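Local coordinates for cellulose biosynthesis protein BcsG (Salmonella typhimurium LT2, PDB 5OLT) that is required for cellulose biosynthesis, this chain being its zinc-binding extramembrane domain, of the alkaline phosphatase family, at residues H82-H87 and D243-F248; F88-K93 and A294-F299. One frame throughout, in Å; residues are numbered along the deposited sequence.

Contact 1. Residues H82-H87 and D243-F248; sequences HPLWSH and DELDAF
The imidazole of His82 presents its edge to helix 234-255: NE2 points at Asp243, whose OD1 lies close to the ring plane and 2.8 Å from NE2. On one face of this ring sits CD of Pro83, offset toward the rim, while at another part of the edge ND1 faces the backbone N of Leu84. The second imidazole, that of His87, has Pro83 O over the centre of one face and, in the conformers given, the carboxylate of Asp246 at its edge, nearly coplanar with the ring. The bond from His82 NE2 to Asp243 OD1 is bent, 146° at the hydrogen, and NE2 meets the carboxylate from above its plane. His82 swings its ring back along the chain (chi1 -167°, CG beside the carbonyl carbon), and there ND1 takes the hydrogen of Leu84 N at 3.0 Å as a cap on helix 84-87. The His87 ND1-Asp246 OD1 bond is modelled at only 2.4 Å; each residue has a second conformer, so the whole geometry of this pair is doubtful. Between the two histidine-carboxylate pairs, Leu84 CD1 rests on Leu245 CB at 4.1 Å, the apolar part of the interface. Phe242, one residue before 243-248 on the same helix, meets the His82 ring edge-to-face and touches Leu84. Asp243 uses its other oxygen, OD2, to accept from Gln239, which steadies the carboxylate. Chemically, the two nitrogens of His82 have opposite roles: NE2 donates to an acid and ND1 accepts from the backbone. That pattern suits a neutral ring with its proton on NE2, held by a hydrogen bond at each nitrogen; the buried histidine thus ties the start of one helix to the flank of another.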
ATOM      1  N   HIS A  82     -15.865  -0.474  12.065  1.00 13.52           N
ATOM      2  CA  HIS A  82     -16.473   0.202  10.941  1.00 11.56           C
ATOM      3  C   HIS A  82     -16.788  -0.830   9.840  1.00 13.32           C
ATOM      4  O   HIS A  82     -15.942  -1.683   9.564  1.00 13.67           O
ATOM      5  CB  HIS A  82     -15.556   1.287  10.372  1.00 12.18           C
ATOM      6  CG  HIS A  82     -16.280   2.180   9.423  1.00 11.45           C
ATOM      7  ND1 HIS A  82     -16.598   1.799   8.136  1.00 11.85           N
ATOM      8  CD2 HIS A  82     -16.843   3.407   9.611  1.00 11.03           C
ATOM      9  CE1 HIS A  82     -17.315   2.762   7.568  1.00 11.43           C
ATOM     10  NE2 HIS A  82     -17.462   3.754   8.440  1.00 10.83           N
ATOM     11  N   PRO A  83     -17.988  -0.761   9.219  1.00 11.93           N
ATOM     12  CA  PRO A  83     -18.367  -1.739   8.209  1.00 13.53           C
ATOM     13  C   PRO A  83     -17.390  -1.847   7.037  1.00 13.46           C
ATOM     14  O   PRO A  83     -17.343  -2.896   6.412  1.00 15.73           O
ATOM     15  CB  PRO A  83     -19.731  -1.239   7.694  1.00 15.00           C
ATOM     16  CG  PRO A  83     -20.244  -0.299   8.723  1.00 17.20           C
ATOM     17  CD  PRO A  83     -19.105   0.149   9.584  1.00 12.84           C
ATOM     18  N   LEU A  84     -16.597  -0.813   6.744  1.00 12.94           N
ATOM     19  CA  LEU A  84     -15.657  -0.868   5.601  1.00 12.37           C
ATOM     20  C   LEU A  84     -14.772  -2.109   5.688  1.00 12.84           C
ATOM     21  O   LEU A  84     -14.555  -2.782   4.675  1.00 13.31           O
ATOM     22  CB  LEU A  84     -14.777   0.397   5.563  1.00 13.23           C
ATOM     23  CG  LEU A  84     -13.693   0.403   4.454  1.00 14.66           C
ATOM     24  CD1 LEU A  84     -14.340   0.514   3.081  1.00 19.82           C
ATOM     25  CD2 LEU A  84     -12.754   1.560   4.754  1.00 16.20           C
ATOM     26  N   TRP A  85     -14.270  -2.435   6.880  1.00 13.34           N
ATOM     27  CA  TRP A  85     -13.299  -3.515   6.987  1.00 13.01           C
ATOM     28  C   TRP A  85     -13.885  -4.831   6.564  1.00 14.26           C
ATOM     29  O   TRP A  85     -13.175  -5.644   6.015  1.00 16.97           O
ATOM     30  CB  TRP A  85     -12.663  -3.632   8.389  1.00 14.81           C
ATOM     31  CG  TRP A  85     -12.173  -2.305   8.869  1.00 14.48           C
ATOM     32  CD1 TRP A  85     -12.630  -1.611   9.962  1.00 15.16           C
ATOM     33  CD2 TRP A  85     -11.159  -1.492   8.267  1.00 14.02           C
ATOM     34  NE1 TRP A  85     -11.976  -0.419  10.065  1.00 15.81           N
ATOM     35  CE2 TRP A  85     -11.055  -0.322   9.055  1.00 14.83           C
ATOM     36  CE3 TRP A  85     -10.303  -1.639   7.132  1.00 15.03           C
ATOM     37  CZ2 TRP A  85     -10.161   0.705   8.744  1.00 16.44           C
ATOM     38  CZ3 TRP A  85      -9.429  -0.610   6.843  1.00 16.44           C
ATOM     39  CH2 TRP A  85      -9.374   0.541   7.643  1.00 16.92           C
ATOM     40  N   SER A  86     -15.175  -5.011   6.820  0.70 14.30           N
ATOM     41  CA  SER A  86     -15.832  -6.248   6.497  0.70 15.13           C
ATOM     42  C   SER A  86     -16.175  -6.359   5.013  0.70 15.90           C
ATOM     43  O   SER A  86     -16.583  -7.447   4.572  0.70 19.14           O
ATOM     44  CB  SER A  86     -17.090  -6.407   7.381  0.70 16.42           C
ATOM     45  OG  SER A  86     -18.093  -5.512   6.960  0.70 18.45           O
ATOM     46  N   HIS A  87     -16.017  -5.271   4.238  1.00 15.15           N
ATOM     47  CA  HIS A  87     -16.424  -5.276   2.864  0.70 15.94           C
ATOM     48  C   HIS A  87     -15.346  -5.721   1.892  1.00 16.48           C
ATOM     49  O   HIS A  87     -15.634  -6.080   0.771  1.00 19.16           O
ATOM     50  CB  HIS A  87     -17.081  -3.934   2.535  0.70 17.41           C
ATOM     51  CG  HIS A  87     -18.357  -3.715   3.303  0.70 17.58           C
ATOM     52  ND1 HIS A  87     -18.914  -2.473   3.494  0.70 19.58           N
ATOM     53  CD2 HIS A  87     -19.151  -4.581   3.979  0.70 19.83           C
ATOM     54  CE1 HIS A  87     -20.016  -2.581   4.212  0.70 20.80           C
ATOM     55  NE2 HIS A  87     -20.168  -3.847   4.542  0.70 21.40           N
ATOM     56  N   ASP A 243     -16.909   6.093   5.652  1.00  9.64           N
ATOM     57  CA  ASP A 243     -18.286   6.154   5.132  1.00  9.67           C
ATOM     58  C   ASP A 243     -18.320   6.509   3.648  1.00  9.56           C
ATOM     59  O   ASP A 243     -19.118   5.915   2.888  1.00  9.99           O
ATOM     60  CB  ASP A 243     -19.092   7.182   5.936  1.00 10.65           C
ATOM     61  CG  ASP A 243     -19.521   6.648   7.325  1.00 12.65           C
ATOM     62  OD1 ASP A 243     -19.479   5.406   7.553  1.00 14.71           O
ATOM     63  OD2 ASP A 243     -19.908   7.509   8.166  1.00 16.16           O
ATOM     64  N   GLU A 244     -17.416   7.404   3.205  1.00  9.52           N
ATOM     65  CA  GLU A 244     -17.384   7.741   1.791  1.00  9.92           C
ATOM     66  C   GLU A 244     -16.848   6.588   0.950  1.00 10.22           C
ATOM     67  O   GLU A 244     -17.380   6.338  -0.125  1.00 10.53           O
ATOM     68  CB  GLU A 244     -16.609   9.024   1.548  1.00 10.88           C
ATOM     69  CG  GLU A 244     -17.383  10.230   2.057  1.00 11.70           C
ATOM     70  CD  GLU A 244     -16.838  11.553   1.562  1.00 12.72           C
ATOM     71  OE1 GLU A 244     -15.701  11.635   1.038  1.00 14.36           O
ATOM     72  OE2 GLU A 244     -17.583  12.563   1.727  1.00 13.87           O
ATOM     73  N   LEU A 245     -15.813   5.899   1.436  1.00  9.69           N
ATOM     74  CA  LEU A 245     -15.309   4.742   0.689  1.00 10.91           C
ATOM     75  C   LEU A 245     -16.374   3.656   0.599  1.00 11.55           C
ATOM     76  O   LEU A 245     -16.560   3.068  -0.471  1.00 11.81           O
ATOM     77  CB  LEU A 245     -14.030   4.200   1.327  1.00 11.60           C
ATOM     78  CG  LEU A 245     -12.817   5.129   1.238  1.00 11.04           C
ATOM     79  CD1 LEU A 245     -11.671   4.507   2.035  1.00 12.70           C
ATOM     80  CD2 LEU A 245     -12.411   5.373  -0.220  1.00 15.23           C
ATOM     81  N   ASP A 246     -17.087   3.401   1.694  0.70 11.46           N
ATOM     82  CA  ASP A 246     -18.132   2.394   1.648  0.70 13.85           C
ATOM     83  C   ASP A 246     -19.259   2.772   0.711  0.70 11.73           C
ATOM     84  O   ASP A 246     -19.761   1.914  -0.024  0.70 13.34           O
ATOM     85  CB  ASP A 246     -18.657   2.121   3.058  0.70 16.32           C
ATOM     86  CG  ASP A 246     -19.080   0.691   3.243  0.70 18.31           C
ATOM     87  OD1 ASP A 246     -18.358  -0.228   2.762  0.70 18.66           O
ATOM     88  OD2 ASP A 246     -20.132   0.491   3.869  0.70 21.66           O
ATOM     89  N   ALA A 247     -19.635   4.049   0.689  1.00 11.76           N
ATOM     90  CA  ALA A 247     -20.652   4.552  -0.224  1.00 12.38           C
ATOM     91  C   ALA A 247     -20.168   4.356  -1.658  1.00 13.42           C
ATOM     92  O   ALA A 247     -20.939   3.905  -2.512  1.00 15.03           O
ATOM     93  CB  ALA A 247     -20.967   6.001   0.060  1.00 13.02           C
ATOM     94  N   PHE A 248     -18.894   4.648  -1.921  1.00 11.67           N
ATOM     95  CA  PHE A 248     -18.373   4.426  -3.234  1.00 12.59           C
ATOM     96  C   PHE A 248     -18.334   2.957  -3.630  1.00 12.04           C
ATOM     97  O   PHE A 248     -18.644   2.628  -4.782  1.00 13.06           O
ATOM     98  CB  PHE A 248     -16.989   5.062  -3.396  1.00 12.60           C
ATOM     99  CG  PHE A 248     -16.538   5.010  -4.806  1.00 13.41           C
ATOM    100  CD1 PHE A 248     -17.277   5.733  -5.776  1.00 15.72           C
ATOM    101  CD2 PHE A 248     -15.466   4.237  -5.190  1.00 14.77           C
ATOM    102  CE1 PHE A 248     -16.926   5.719  -7.096  1.00 15.27           C
ATOM    103  CE2 PHE A 248     -15.102   4.203  -6.575  1.00 14.74           C
ATOM    104  CZ  PHE A 248     -15.860   4.930  -7.506  1.00 15.82           C
TER

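Contact 2. Residues F88-K93 and A294-F299; sequences FDILFK and AGVKFF
Phe88 lays its ring over Gly295, whose lack of a side chain makes the hollow that the ring fills. CA of Gly295 sits 4.0 Å from the centroid of the Phe88 ring, 25° off the normal, a CH-pi contact offset toward the rim. CG of Phe88 stands beside its own backbone N (chi1 -72°), and this carries CD1 to 3.5 Å from Val296 N. Where Ile90, Phe92, Ala294 and Val296 face together, the bumps meet shoulder to shoulder: CB of Ile90 abuts CB of Val296 at 4.1 Å, and CD1 of Phe92 leans on the methyl of Ala294. Helix 318-328 covers this side, pressing Leu324 on Ile90, Phe92 and Val296. Leu91, turned to the other face, reaches back with CD1 to touch Ala294 O.

Farther along, the carboxylate of Asp89 lies nearly coplanar with the ring of Phe298 and at its edge. Asp89 OD2 takes the hydrogen of Phe298 N at 2.8 Å in a nearly straight bond, and so stands in for a backbone acceptor. Ile90 CD1 reaches the same ring edge. Val296 O receives two donors, Asp89 N at 2.9 Å and Ile90 N at 3.0 Å, while Val296 N returns a bond to Ile90 O. Two residues set against one is a classic beta bulge, here entering the antiparallel pair of strands 90-96 and 291-299 within the mixed central sheet of an alkaline phosphatase-type alpha/beta domain.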
ATOM      1  N   PHE A  88     -14.121  -5.818   2.362  1.00 12.47           N
ATOM      2  CA  PHE A  88     -13.033  -6.290   1.485  1.00 11.77           C
ATOM      3  C   PHE A  88     -13.126  -7.774   1.181  1.00 11.53           C
ATOM      4  O   PHE A  88     -13.745  -8.531   1.918  1.00 14.04           O
ATOM      5  CB  PHE A  88     -11.674  -6.010   2.162  1.00 11.65           C
ATOM      6  CG  PHE A  88     -11.310  -4.551   2.185  1.00 12.00           C
ATOM      7  CD1 PHE A  88     -10.852  -3.921   1.030  1.00 12.30           C
ATOM      8  CD2 PHE A  88     -11.467  -3.823   3.349  1.00 13.07           C
ATOM      9  CE1 PHE A  88     -10.536  -2.567   1.058  1.00 13.28           C
ATOM     10  CE2 PHE A  88     -11.177  -2.450   3.394  1.00 12.48           C
ATOM     11  CZ  PHE A  88     -10.713  -1.826   2.246  1.00 12.77           C
ATOM     12  N   ASP A  89     -12.497  -8.183   0.097  1.00 10.68           N
ATOM     13  CA  ASP A  89     -12.336  -9.595  -0.191  1.00 10.70           C
ATOM     14  C   ASP A  89     -11.109 -10.152   0.483  1.00 11.25           C
ATOM     15  O   ASP A  89     -11.109 -11.294   0.899  1.00 11.56           O
ATOM     16  CB  ASP A  89     -12.231  -9.850  -1.689  1.00 11.80           C
ATOM     17  CG  ASP A  89     -13.483  -9.503  -2.443  1.00 12.29           C
ATOM     18  OD1 ASP A  89     -14.604  -9.525  -1.847  1.00 14.69           O
ATOM     19  OD2 ASP A  89     -13.357  -9.250  -3.664  1.00 12.68           O
ATOM     20  N   ILE A  90     -10.056  -9.342   0.601  1.00 10.84           N
ATOM     21  CA  ILE A  90      -8.765  -9.733   1.157  1.00 10.71           C
ATOM     22  C   ILE A  90      -8.339  -8.617   2.095  1.00 10.08           C
ATOM     23  O   ILE A  90      -8.392  -7.436   1.698  1.00 11.19           O
ATOM     24  CB  ILE A  90      -7.729  -9.904   0.029  1.00 10.67           C
ATOM     25  CG1 ILE A  90      -8.150 -10.979  -0.972  1.00 11.40           C
ATOM     26  CG2 ILE A  90      -6.343 -10.181   0.634  1.00 13.20           C
ATOM     27  CD1 ILE A  90      -7.330 -10.947  -2.262  1.00 12.63           C
ATOM     28  N   LEU A  91      -7.900  -8.947   3.293  1.00  9.55           N
ATOM     29  CA  LEU A  91      -7.488  -7.916   4.253  1.00  9.60           C
ATOM     30  C   LEU A  91      -6.181  -8.340   4.894  1.00 10.64           C
ATOM     31  O   LEU A  91      -6.100  -9.428   5.501  1.00 10.63           O
ATOM     32  CB  LEU A  91      -8.613  -7.729   5.295  1.00 11.98           C
ATOM     33  CG  LEU A  91      -8.429  -6.652   6.354  1.00 12.60           C
ATOM     34  CD1 LEU A  91      -8.272  -5.275   5.713  1.00 14.65           C
ATOM     35  CD2 LEU A  91      -9.632  -6.670   7.297  1.00 14.71           C
ATOM     36  N   PHE A  92      -5.165  -7.488   4.767  1.00 10.75           N
ATOM     37  CA  PHE A  92      -3.873  -7.785   5.399  1.00 10.39           C
ATOM     38  C   PHE A  92      -3.831  -7.292   6.836  1.00 10.65           C
ATOM     39  O   PHE A  92      -4.194  -6.137   7.121  1.00 12.35           O
ATOM     40  CB  PHE A  92      -2.760  -7.068   4.617  1.00 10.39           C
ATOM     41  CG  PHE A  92      -2.498  -7.643   3.248  1.00 10.81           C
ATOM     42  CD1 PHE A  92      -3.254  -7.238   2.137  1.00 11.06           C
ATOM     43  CD2 PHE A  92      -1.453  -8.533   3.048  1.00 10.95           C
ATOM     44  CE1 PHE A  92      -3.003  -7.748   0.867  1.00 12.74           C
ATOM     45  CE2 PHE A  92      -1.182  -9.048   1.773  1.00 11.39           C
ATOM     46  CZ  PHE A  92      -1.950  -8.654   0.662  1.00 12.36           C
ATOM     47  N   LYS A  93      -3.340  -8.146   7.733  1.00 11.12           N
ATOM     48  CA  LYS A  93      -3.223  -7.851   9.154  1.00 10.56           C
ATOM     49  C   LYS A  93      -1.812  -7.488   9.606  1.00 11.03           C
ATOM     50  O   LYS A  93      -1.636  -6.910  10.641  1.00 11.76           O
ATOM     51  CB  LYS A  93      -3.785  -9.016   9.987  1.00 12.41           C
ATOM     52  CG  LYS A  93      -5.271  -9.309   9.768  1.00 16.14           C
ATOM     53  CD  LYS A  93      -6.115  -8.075  10.059  1.00 18.49           C
ATOM     54  CE  LYS A  93      -7.612  -8.340   9.908  1.00 24.98           C
ATOM     55  NZ  LYS A  93      -8.098  -9.256  10.970  1.00 30.83           N
ATOM     56  N   ALA A 294      -4.175  -2.777   4.794  1.00 12.08           N
ATOM     57  CA  ALA A 294      -4.277  -2.875   3.358  1.00 10.84           C
ATOM     58  C   ALA A 294      -5.340  -3.905   2.998  1.00 10.24           C
ATOM     59  O   ALA A 294      -5.458  -4.965   3.636  1.00 11.61           O
ATOM     60  CB  ALA A 294      -2.928  -3.279   2.790  1.00 11.63           C
ATOM     61  N   GLY A 295      -6.135  -3.590   1.979  1.00 10.53           N
ATOM     62  CA  GLY A 295      -7.232  -4.475   1.577  1.00 11.70           C
ATOM     63  C   GLY A 295      -7.416  -4.473   0.087  1.00 10.87           C
ATOM     64  O   GLY A 295      -7.047  -3.519  -0.621  1.00 11.15           O
ATOM     65  N   VAL A 296      -8.051  -5.533  -0.408  1.00 10.24           N
ATOM     66  CA  VAL A 296      -8.348  -5.656  -1.831  1.00  9.58           C
ATOM     67  C   VAL A 296      -9.799  -6.066  -1.950  1.00 10.39           C
ATOM     68  O   VAL A 296     -10.268  -6.911  -1.184  1.00 10.39           O
ATOM     69  CB  VAL A 296      -7.447  -6.723  -2.497  1.00 11.37           C
ATOM     70  CG1 VAL A 296      -7.715  -6.822  -4.002  1.00 13.39           C
ATOM     71  CG2 VAL A 296      -5.960  -6.408  -2.261  1.00 12.58           C
ATOM     72  N   LYS A 297     -10.493  -5.452  -2.890  0.70 10.32           N
ATOM     73  CA  LYS A 297     -11.881  -5.839  -3.192  0.70 10.93           C
ATOM     74  C   LYS A 297     -12.039  -5.905  -4.697  0.70 11.30           C
ATOM     75  O   LYS A 297     -11.589  -5.012  -5.419  0.70 10.74           O
ATOM     76  CB  LYS A 297     -12.873  -4.804  -2.635  0.70 12.68           C
ATOM     77  CG  LYS A 297     -14.339  -5.237  -2.667  0.70 14.20           C
ATOM     78  CD  LYS A 297     -15.210  -4.292  -1.835  0.70 14.50           C
ATOM     79  CE  LYS A 297     -16.693  -4.629  -1.995  0.70 16.85           C
ATOM     80  NZ  LYS A 297     -17.058  -6.003  -1.565  0.70 17.35           N
ATOM     81  N   PHE A 298     -12.689  -6.962  -5.169  1.00 11.18           N
ATOM     82  CA  PHE A 298     -13.018  -7.083  -6.601  1.00 12.11           C
ATOM     83  C   PHE A 298     -14.502  -6.820  -6.836  1.00 13.25           C
ATOM     84  O   PHE A 298     -15.364  -7.276  -6.050  1.00 18.01           O
ATOM     85  CB  PHE A 298     -12.679  -8.479  -7.110  1.00 12.67           C
ATOM     86  CG  PHE A 298     -11.211  -8.828  -7.028  1.00 11.89           C
ATOM     87  CD1 PHE A 298     -10.349  -8.536  -8.104  1.00 14.12           C
ATOM     88  CD2 PHE A 298     -10.689  -9.471  -5.898  1.00 13.33           C
ATOM     89  CE1 PHE A 298      -8.993  -8.876  -8.030  1.00 13.71           C
ATOM     90  CE2 PHE A 298      -9.347  -9.791  -5.817  1.00 13.90           C
ATOM     91  CZ  PHE A 298      -8.495  -9.512  -6.900  1.00 13.34           C
ATOM     92  N   PHE A 299     -14.796  -6.054  -7.869  1.00 11.10           N
ATOM     93  CA  PHE A 299     -16.166  -5.702  -8.237  1.00 12.11           C
ATOM     94  C   PHE A 299     -16.420  -6.245  -9.627  1.00 12.89           C
ATOM     95  O   PHE A 299     -15.493  -6.319 -10.463  1.00 13.51           O
ATOM     96  CB  PHE A 299     -16.352  -4.191  -8.269  1.00 12.58           C
ATOM     97  CG  PHE A 299     -16.198  -3.543  -6.921  1.00 12.60           C
ATOM     98  CD1 PHE A 299     -14.934  -3.188  -6.430  1.00 12.65           C
ATOM     99  CD2 PHE A 299     -17.312  -3.301  -6.147  1.00 15.04           C
ATOM    100  CE1 PHE A 299     -14.790  -2.593  -5.194  1.00 13.73           C
ATOM    101  CE2 PHE A 299     -17.160  -2.722  -4.883  1.00 17.44           C
ATOM    102  CZ  PHE A 299     -15.905  -2.357  -4.431  1.00 14.67           C
TER

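Contact 1 and contact 2 have centres about 12 Å apart, and the chain runs from 82-87 straight into 88-93, so one continuous piece meets helix 234-255 first and strand 291-299 next. The two are also bridged directly: His87 O lies 2.7 Å from Lys297 NZ, a probable hydrogen bond, and Trp85 O packs against Leu91 CD2. Strand 259-265, which follows helix 234-255, lies next to 291-299 in the sheet. It leads to Glu266 and His267 of the zinc site, while Ser102 follows strand 90-96 and Cys67 follows strand 60-66. None of the four segments supplies a zinc ligand; the link is through chain order and the shared sheet.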